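Local coordinates for protein formimidoylglutamase (Bacillus subtilis, PDB 3M1R) that hydrolyses N-formimidoyl-L-glutamate to L-glutamate and formamide with the help of manganese ions, a step in the breakdown of histidine, at residues 106-109 / 110-114; 30-33 / 34-37; 97-100 / 101-104; 10-13 / 14-17. One frame throughout, in Å; residues are numbered along the deposited sequence.

Interaction 1: residues 106-109 / 110-114; sequences HIFQ and TMHAL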
loop_
_atom_site.group_PDB
_atom_site.type_symbol
_atom_site.label_atom_id
_atom_site.label_comp_id
_atom_site.label_asym_id
_atom_site.label_seq_id
_atom_site.Cartn_x
_atom_site.Cartn_y
_atom_site.Cartn_z
ATOM N N HIS D 106 -35.896 5.317 -0.769
ATOM C CA HIS D 106 -35.369 6.393 -1.596
ATOM C C HIS D 106 -35.169 5.879 -3.017
ATOM O O HIS D 106 -35.609 6.499 -3.990
ATOM C CB HIS D 106 -34.040 6.888 -1.055
ATOM C CG HIS D 106 -34.147 7.620 0.239
ATOM N ND1 HIS D 106 -35.358 7.899 0.842
ATOM C CD2 HIS D 106 -33.199 8.143 1.048
ATOM C CE1 HIS D 106 -35.149 8.549 1.962
ATOM N NE2 HIS D 106 -33.845 8.718 2.119
ATOM N N ILE D 107 -34.513 4.726 -3.122
ATOM C CA ILE D 107 -34.182 4.152 -4.418
ATOM C C ILE D 107 -35.425 3.817 -5.218
ATOM O O ILE D 107 -35.541 4.203 -6.380
ATOM C CB ILE D 107 -33.314 2.892 -4.272
ATOM C CG1 ILE D 107 -32.030 3.229 -3.488
ATOM C CG2 ILE D 107 -33.014 2.304 -5.643
ATOM C CD1 ILE D 107 -31.160 2.027 -3.123
ATOM N N PHE D 108 -36.366 3.108 -4.601
ATOM C CA PHE D 108 -37.558 2.723 -5.323
ATOM C C PHE D 108 -38.369 3.932 -5.772
ATOM O O PHE D 108 -38.881 3.954 -6.881
ATOM C CB PHE D 108 -38.451 1.785 -4.518
ATOM C CG PHE D 108 -39.763 1.511 -5.194
ATOM C CD1 PHE D 108 -40.954 1.961 -4.649
ATOM C CD2 PHE D 108 -39.796 0.854 -6.411
ATOM C CE1 PHE D 108 -42.163 1.726 -5.285
ATOM C CE2 PHE D 108 -41.000 0.616 -7.059
ATOM C CZ PHE D 108 -42.188 1.055 -6.499
ATOM N N GLN D 109 -38.484 4.937 -4.912
ATOM C CA GLN D 109 -39.355 6.082 -5.201
ATOM C C GLN D 109 -38.793 6.958 -6.293
ATOM O O GLN D 109 -39.537 7.453 -7.142
ATOM C CB GLN D 109 -39.527 6.955 -3.967
ATOM C CG GLN D 109 -40.635 6.554 -3.042
ATOM C CD GLN D 109 -40.745 7.523 -1.888
ATOM O OE1 GLN D 109 -40.455 7.177 -0.741
ATOM N NE2 GLN D 109 -41.140 8.757 -2.190
ATOM N N THR D 110 -37.479 7.175 -6.240
ATOM C CA THR D 110 -36.820 8.055 -7.179
ATOM C C THR D 110 -36.873 7.402 -8.539
ATOM O O THR D 110 -37.264 8.020 -9.533
ATOM C CB THR D 110 -35.366 8.304 -6.772
ATOM O OG1 THR D 110 -35.340 8.977 -5.508
ATOM C CG2 THR D 110 -34.653 9.153 -7.808
HETATM N N MSE D 111 -36.501 6.132 -8.555
HETATM C CA MSE D 111 -36.481 5.328 -9.760
HETATM C C MSE D 111 -37.880 5.295 -10.388
HETATM O O MSE D 111 -38.041 5.452 -11.600
HETATM C CB MSE D 111 -36.026 3.917 -9.391
HETATM C CG MSE D 111 -35.132 3.240 -10.404
HETATM SE SE MSE D 111 -33.352 4.013 -10.514
HETATM C CE MSE D 111 -32.858 3.271 -12.240
ATOM N N HIS D 112 -38.893 5.095 -9.553
ATOM C CA HIS D 112 -40.255 5.033 -10.044
ATOM C C HIS D 112 -40.682 6.371 -10.638
ATOM O O HIS D 112 -41.143 6.428 -11.770
ATOM C CB HIS D 112 -41.232 4.611 -8.944
ATOM C CG HIS D 112 -42.655 4.512 -9.412
ATOM N ND1 HIS D 112 -43.202 3.339 -9.887
ATOM C CD2 HIS D 112 -43.640 5.438 -9.471
ATOM C CE1 HIS D 112 -44.465 3.546 -10.216
ATOM N NE2 HIS D 112 -44.757 4.812 -9.976
ATOM N N ALA D 113 -40.525 7.445 -9.873
ATOM C CA ALA D 113 -40.885 8.769 -10.365
ATOM C C ALA D 113 -40.159 9.067 -11.679
ATOM O O ALA D 113 -40.775 9.508 -12.649
ATOM C CB ALA D 113 -40.570 9.835 -9.321
ATOM N N LEU D 114 -38.855 8.803 -11.701
ATOM C CA LEU D 114 -38.008 9.072 -12.863
ATOM C C LEU D 114 -38.453 8.323 -14.122
ATOM O O LEU D 114 -38.590 8.924 -15.182
ATOM C CB LEU D 114 -36.554 8.723 -12.543
ATOM C CG LEU D 114 -35.499 9.825 -12.456
ATOM C CD1 LEU D 114 -36.104 11.198 -12.290
ATOM C CD2 LEU D 114 -34.491 9.527 -11.335
#
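Thr110 bonds twice to the carbonyl of His106, one turn back along the same helix. Its N donates to His106 O at 3.0 Å, the ordinary i to i+4 bond, and its hydroxyl OG1 donates to His106 O at 2.9 Å. The two donors arrive from opposite faces of the carbonyl plane. A chi1 of -63° puts OG1 beside the backbone N, within reach of His106 O, and the bond then holds the side chain in that rotation.

The other backbone bonds continue this pattern: Met111 N to Ile107 O, His112 N to Phe108 O, and Ala113 N to Gln109 O.

Among the side chains, Phe108 and His112 are one turn apart on a partly exposed face. Their rings meet obliquely, with planes at 47° and centroids 5.7 Å apart, and His112 CB lies over one face of the Phe108 ring. Lys138 makes a cation-pi contact with that ring.

Ile107 and Met111 turn to the interior, Met111, present as selenomethionine, packing on Pro123 and Ile125 of strand 121-127. His106 stacks on Phe9 of a second subunit. This is a helix packed on the parallel sheet of the arginase-type alpha/beta fold, its other side meeting that subunit.

Interaction 2: residues 30-33 / 34-37; sequences ATWD and GQDI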
loop_
_atom_site.group_PDB
_atom_site.type_symbol
_atom_site.label_atom_id
_atom_site.label_comp_id
_atom_site.label_asym_id
_atom_site.label_seq_id
_atom_site.Cartn_x
_atom_site.Cartn_y
_atom_site.Cartn_z
ATOM N N ALA D 30 -23.245 15.545 -19.335
ATOM C CA ALA D 30 -23.665 16.787 -18.708
ATOM C C ALA D 30 -24.462 16.521 -17.434
ATOM O O ALA D 30 -25.271 15.598 -17.369
ATOM C CB ALA D 30 -24.491 17.599 -19.667
ATOM N N THR D 31 -24.225 17.337 -16.419
ATOM C CA THR D 31 -25.081 17.325 -15.261
ATOM C C THR D 31 -26.517 17.511 -15.744
ATOM O O THR D 31 -26.785 18.313 -16.622
ATOM C CB THR D 31 -24.706 18.444 -14.297
ATOM O OG1 THR D 31 -23.316 18.338 -13.980
ATOM C CG2 THR D 31 -25.512 18.330 -13.021
ATOM N N TRP D 32 -27.438 16.746 -15.186
ATOM C CA TRP D 32 -28.818 16.828 -15.607
ATOM C C TRP D 32 -29.454 18.001 -14.921
ATOM O O TRP D 32 -29.397 18.106 -13.703
ATOM C CB TRP D 32 -29.573 15.569 -15.201
ATOM C CG TRP D 32 -30.959 15.509 -15.736
ATOM C CD1 TRP D 32 -31.342 15.713 -17.027
ATOM C CD2 TRP D 32 -32.152 15.186 -15.007
ATOM N NE1 TRP D 32 -32.701 15.553 -17.147
ATOM C CE2 TRP D 32 -33.221 15.224 -15.922
ATOM C CE3 TRP D 32 -32.417 14.865 -13.675
ATOM C CZ2 TRP D 32 -34.535 14.962 -15.547
ATOM C CZ3 TRP D 32 -33.723 14.605 -13.306
ATOM C CH2 TRP D 32 -34.764 14.657 -14.236
ATOM N N ASP D 33 -30.018 18.905 -15.704
ATOM C CA ASP D 33 -31.032 19.805 -15.190
ATOM C C ASP D 33 -32.337 19.116 -15.582
ATOM O O ASP D 33 -32.299 18.081 -16.238
ATOM C CB ASP D 33 -30.903 21.185 -15.819
ATOM C CG ASP D 33 -31.054 22.296 -14.808
ATOM O OD1 ASP D 33 -30.019 22.802 -14.326
ATOM O OD2 ASP D 33 -32.205 22.662 -14.495
ATOM N N GLY D 34 -33.482 19.657 -15.197
ATOM C CA GLY D 34 -34.732 18.928 -15.353
ATOM C C GLY D 34 -35.108 18.397 -16.732
ATOM O O GLY D 34 -36.071 17.636 -16.857
ATOM N N GLN D 35 -34.355 18.779 -17.761
ATOM C CA GLN D 35 -34.760 18.540 -19.155
ATOM C C GLN D 35 -35.114 17.090 -19.508
ATOM O O GLN D 35 -34.774 16.157 -18.781
ATOM C CB GLN D 35 -33.723 19.106 -20.134
ATOM C CG GLN D 35 -32.329 18.551 -19.974
ATOM C CD GLN D 35 -31.384 19.512 -19.274
ATOM O OE1 GLN D 35 -31.447 19.686 -18.063
ATOM N NE2 GLN D 35 -30.495 20.130 -20.036
ATOM N N ASP D 36 -35.794 16.918 -20.639
ATOM C CA ASP D 36 -36.353 15.624 -21.036
ATOM C C ASP D 36 -35.312 14.567 -21.386
ATOM O O ASP D 36 -34.466 14.770 -22.256
ATOM C CB ASP D 36 -37.321 15.794 -22.205
ATOM C CG ASP D 36 -38.705 15.267 -21.887
ATOM O OD1 ASP D 36 -38.802 14.177 -21.272
ATOM O OD2 ASP D 36 -39.694 15.943 -22.247
ATOM N N ILE D 37 -35.400 13.427 -20.711
ATOM C CA ILE D 37 -34.427 12.361 -20.887
ATOM C C ILE D 37 -34.830 11.432 -22.014
ATOM O O ILE D 37 -35.876 10.794 -21.972
ATOM C CB ILE D 37 -34.250 11.537 -19.607
ATOM C CG1 ILE D 37 -34.094 12.462 -18.402
ATOM C CG2 ILE D 37 -33.050 10.613 -19.729
ATOM C CD1 ILE D 37 -34.258 11.755 -17.087
#
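Trp32 reaches forward over the turn that follows strand 29-31 and meets Gly34, Gln35 and Ile37 with its indole. From CB the ring system leaves anti to the backbone N (chi1 -173°), and this directs it along the chain's onward path. Trp32 CD1 passes 3.9 Å from Gln35 O. Next comes NE1, the polar point of the ring, and Trp32 NE1 donates to Gln35 O at 2.7 Å with an N-H...O angle of 148°. The oxygen lies close to the indole plane, at the ring edge, while the donor is tilted from the plane of the carbonyl. NE1 also has Ile37 CG1 nearby.

Further round, CE2 lies against the backbone of Gly34 and Gln35, and Trp32 CZ2 touches Gly34 O at 3.4 Å. The methyl CD1 of Ile37 comes within 3.6 Å of Trp32 CZ2, the two side chains crossing at about a right angle. At the far end, Trp32 CH2 is 4.1 Å from Ile37 CD1.

Gly34 CA lies over one face of the indole in a CH-pi contact with the six-membered ring, while Ile37 CD1 comes obliquely from the opposite side, near the rim. Tyr88 meets the indole edge-to-face, and Leu10 of a second subunit packs on it. Asp33 OD2 adds a weak bond from Gly34 N.

In its chemistry, the indole pairs a strong N-H to carbonyl bond at its edge with CH-pi and apolar contacts to the ring, which probably help to hold the ring's orientation.

Interaction 3: residues 97-100 / 101-104; sequences VTDI and VKSH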
loop_
_atom_site.group_PDB
_atom_site.type_symbol
_atom_site.label_atom_id
_atom_site.label_comp_id
_atom_site.label_asym_id
_atom_site.label_seq_id
_atom_site.Cartn_x
_atom_site.Cartn_y
_atom_site.Cartn_z
ATOM N N VAL D 97 -27.668 7.858 5.985
ATOM C CA VAL D 97 -26.472 7.463 6.725
ATOM C C VAL D 97 -26.753 6.229 7.590
ATOM O O VAL D 97 -25.947 5.301 7.638
ATOM C CB VAL D 97 -25.956 8.597 7.641
ATOM C CG1 VAL D 97 -24.661 8.163 8.340
ATOM C CG2 VAL D 97 -25.749 9.886 6.850
ATOM N N THR D 98 -27.928 6.226 8.220
ATOM C CA THR D 98 -28.299 5.275 9.266
ATOM C C THR D 98 -29.177 4.093 8.824
ATOM O O THR D 98 -28.763 2.933 8.924
ATOM C CB THR D 98 -29.030 6.022 10.412
ATOM O OG1 THR D 98 -28.070 6.724 11.214
ATOM C CG2 THR D 98 -29.842 5.055 11.282
ATOM N N ASP D 99 -30.388 4.397 8.349
ATOM C CA ASP D 99 -31.435 3.397 8.116
ATOM C C ASP D 99 -31.456 2.828 6.690
ATOM O O ASP D 99 -31.823 3.519 5.740
ATOM C CB ASP D 99 -32.803 3.997 8.453
ATOM C CG ASP D 99 -33.915 2.967 8.437
ATOM O OD1 ASP D 99 -33.785 1.957 7.712
ATOM O OD2 ASP D 99 -34.924 3.170 9.154
ATOM N N ILE D 100 -31.089 1.557 6.562
ATOM C CA ILE D 100 -30.972 0.904 5.263
ATOM C C ILE D 100 -32.326 0.780 4.558
ATOM O O ILE D 100 -32.417 0.945 3.344
ATOM C CB ILE D 100 -30.324 -0.492 5.401
ATOM C CG1 ILE D 100 -29.634 -0.898 4.110
ATOM C CG2 ILE D 100 -31.360 -1.532 5.731
ATOM C CD1 ILE D 100 -30.463 -1.843 3.273
ATOM N N VAL D 101 -33.371 0.497 5.325
ATOM C CA VAL D 101 -34.710 0.346 4.772
ATOM C C VAL D 101 -35.175 1.665 4.171
ATOM O O VAL D 101 -35.846 1.698 3.138
ATOM C CB VAL D 101 -35.715 -0.104 5.843
ATOM C CG1 VAL D 101 -37.139 -0.041 5.293
ATOM C CG2 VAL D 101 -35.361 -1.503 6.362
ATOM N N LYS D 102 -34.811 2.756 4.826
ATOM C CA LYS D 102 -35.150 4.074 4.327
ATOM C C LYS D 102 -34.445 4.284 2.992
ATOM O O LYS D 102 -35.037 4.775 2.029
ATOM C CB LYS D 102 -34.703 5.127 5.333
ATOM C CG LYS D 102 -35.549 6.366 5.357
ATOM C CD LYS D 102 -35.181 7.252 6.540
ATOM C CE LYS D 102 -35.360 6.528 7.868
ATOM N NZ LYS D 102 -36.796 6.286 8.205
ATOM N N SER D 103 -33.168 3.903 2.948
ATOM C CA SER D 103 -32.359 4.023 1.740
ATOM C C SER D 103 -33.000 3.318 0.546
ATOM O O SER D 103 -33.046 3.859 -0.571
ATOM C CB SER D 103 -30.961 3.466 1.987
ATOM O OG SER D 103 -30.166 4.391 2.702
ATOM N N HIS D 104 -33.493 2.108 0.784
ATOM C CA HIS D 104 -34.166 1.349 -0.258
ATOM C C HIS D 104 -35.411 2.049 -0.779
ATOM O O HIS D 104 -35.656 2.053 -1.990
ATOM C CB HIS D 104 -34.487 -0.066 0.209
ATOM C CG HIS D 104 -33.350 -1.016 0.031
ATOM N ND1 HIS D 104 -33.093 -1.652 -1.165
ATOM C CD2 HIS D 104 -32.386 -1.423 0.891
ATOM C CE1 HIS D 104 -32.021 -2.411 -1.031
ATOM N NE2 HIS D 104 -31.575 -2.293 0.207
#
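Ile100 and Asp99 carry this contact at the start of helix 100-117. Asp99 is the N-cap. With CG anti to the backbone N (chi1 -171°), its carboxylate bends over the first turn. Asp99 OD1 accepts a sound bond from Lys102 N at 3.2 Å, which meets it from above the carboxylate plane, and a weak one from Val101 N at 2.8 Å. The other oxygen, OD2, faces the bent side chain of Lys102, whose NZ makes a long salt bridge with it at 3.8 Å. Asp99 O is engaged as well, accepting from Ser103 N in the carbonyl plane. Three amides of the first turn thus find acceptors on Asp99, that of Val101 only weakly, and the carboxylate's negative charge would probably suit the helix dipole.

Ile100 opens the helix proper: its O accepts from His104 N. Its side chain runs alongside that of His104, pointing the same way, and Ile100 CD1 lies in the imidazole plane at the ring edge, 3.1 Å from His104 CD2, a tight approach.

Ser103 OG bonds to His96 N in the loop arriving from strand 87-93, and Ile100 packs on Thr98 of a third subunit. His104 O bonds to Ser135 OG, tying the opening of this helix to helix 133-141.

Interaction 4: residues 10-13 / 14-17; sequences LREA and GSSF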
loop_
_atom_site.group_PDB
_atom_site.type_symbol
_atom_site.label_atom_id
_atom_site.label_comp_id
_atom_site.label_asym_id
_atom_site.label_seq_id
_atom_site.Cartn_x
_atom_site.Cartn_y
_atom_site.Cartn_z
ATOM N N LEU D 10 -5.727 30.807 -17.494
ATOM C CA LEU D 10 -6.442 30.497 -16.263
ATOM C C LEU D 10 -7.601 29.592 -16.613
ATOM O O LEU D 10 -8.432 29.925 -17.467
ATOM C CB LEU D 10 -6.932 31.778 -15.575
ATOM C CG LEU D 10 -7.563 31.725 -14.183
ATOM C CD1 LEU D 10 -8.966 31.107 -14.212
ATOM C CD2 LEU D 10 -6.640 30.980 -13.192
ATOM N N ARG D 11 -7.641 28.436 -15.963
ATOM C CA ARG D 11 -8.623 27.406 -16.267
ATOM C C ARG D 11 -9.353 27.030 -14.990
ATOM O O ARG D 11 -8.899 27.362 -13.902
ATOM C CB ARG D 11 -7.920 26.176 -16.844
ATOM C CG ARG D 11 -7.020 26.468 -18.051
ATOM C CD ARG D 11 -6.065 25.312 -18.316
ATOM N NE ARG D 11 -6.754 24.088 -18.711
ATOM C CZ ARG D 11 -6.191 22.884 -18.724
ATOM N NH1 ARG D 11 -4.923 22.730 -18.356
ATOM N NH2 ARG D 11 -6.901 21.830 -19.100
ATOM N N GLU D 12 -10.475 26.330 -15.102
ATOM C CA GLU D 12 -11.193 25.971 -13.897
ATOM C C GLU D 12 -10.452 24.858 -13.133
ATOM O O GLU D 12 -9.686 24.083 -13.719
ATOM C CB GLU D 12 -12.648 25.609 -14.192
ATOM C CG GLU D 12 -12.867 24.193 -14.650
ATOM C CD GLU D 12 -14.290 23.741 -14.407
ATOM O OE1 GLU D 12 -14.557 22.526 -14.543
ATOM O OE2 GLU D 12 -15.136 24.604 -14.068
ATOM N N ALA D 13 -10.673 24.797 -11.825
ATOM C CA ALA D 13 -9.885 23.932 -10.965
ATOM C C ALA D 13 -10.101 22.474 -11.332
ATOM O O ALA D 13 -11.237 22.036 -11.532
ATOM C CB ALA D 13 -10.236 24.173 -9.505
ATOM N N GLY D 14 -9.006 21.729 -11.430
ATOM C CA GLY D 14 -9.084 20.305 -11.700
ATOM C C GLY D 14 -9.008 19.957 -13.183
ATOM O O GLY D 14 -9.071 18.786 -13.559
ATOM N N SER D 15 -8.872 20.964 -14.032
ATOM C CA SER D 15 -8.776 20.698 -15.469
ATOM C C SER D 15 -7.633 19.730 -15.777
ATOM O O SER D 15 -6.621 19.695 -15.071
ATOM C CB SER D 15 -8.608 21.994 -16.263
ATOM O OG SER D 15 -9.741 22.821 -16.096
ATOM N N SER D 16 -7.815 18.925 -16.817
ATOM C CA SER D 16 -6.768 18.015 -17.259
ATOM C C SER D 16 -6.308 18.369 -18.671
ATOM O O SER D 16 -6.809 19.322 -19.290
ATOM C CB SER D 16 -7.241 16.559 -17.191
ATOM O OG SER D 16 -8.402 16.355 -17.979
ATOM N N PHE D 17 -5.346 17.608 -19.173
ATOM C CA PHE D 17 -4.842 17.835 -20.517
ATOM C C PHE D 17 -5.993 17.842 -21.512
ATOM O O PHE D 17 -6.768 16.892 -21.597
ATOM C CB PHE D 17 -3.817 16.772 -20.915
ATOM C CG PHE D 17 -3.320 16.918 -22.327
ATOM C CD1 PHE D 17 -2.631 18.062 -22.720
ATOM C CD2 PHE D 17 -3.543 15.916 -23.267
ATOM C CE1 PHE D 17 -2.173 18.204 -24.019
ATOM C CE2 PHE D 17 -3.076 16.051 -24.575
ATOM C CZ PHE D 17 -2.396 17.198 -24.946
#
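Glu12 O is gripped by two groups of Ser15, the fourth residue of a type II beta turn that runs from Glu12 to Ser15. Ser15 N donates to Glu12 O at 3.2 Å, closing the turn, and the hydroxyl Ser15 OG donates to Glu12 O at 2.7 Å. Both come from one face of the carbonyl plane. With OG beside the backbone N and anti to the carbonyl carbon (chi1 -63°), the hydroxyl adds a second bond beside that of Ser15 N. Gly14 takes the third position with phi 92°, where a CB would collide with Ala13 O.

The Arg11 side chain runs back across the turn. It bends at chi3 and lays the guanidinium against Ser15, with Ser15 CB over one face and 3.3 Å from Arg11 NH2. The other amino group, NH1, forms a salt bridge with Asp94 of a second subunit, so this arginine links the turn to the interface.

That neighbour holds the turn in other places too. Leu10 and Arg11 pair with one of its strands in an antiparallel ladder, continuing the sheet across the interface, and Gly14 N bonds to its Asp92. Within the turn's own chain, Arg11 NH2 donates to Ser16 O at a rather short 2.5 Å with an N-H...O angle of 143°; the oxygen lies in the guanidinium plane, while the donor stands above the plane of the carbonyl.

How the interactions relate
Interactions 1 and 3 share helix 100-117: residues 97-104 lead into it and form its first turn, residues 106-114 carry it on, centres 14 Å apart. Both lie near, not in, the metal site: the side chain of His104 is about 9 Å and that of Ile107 about 11 Å from the side chain of Asn130; a bound calcium ion is about 13 Å from the His104 side chain. Interaction 2 touches interaction 1 through Leu114 CD1 and Trp32 CH2, 4.2 Å apart, and meets a second subunit through Leu10, the equivalent of a residue in interaction 4. Interaction 4 stands apart, its nearest atoms about 10 Å from interaction 2, at a subunit interface that interaction 1 also touches.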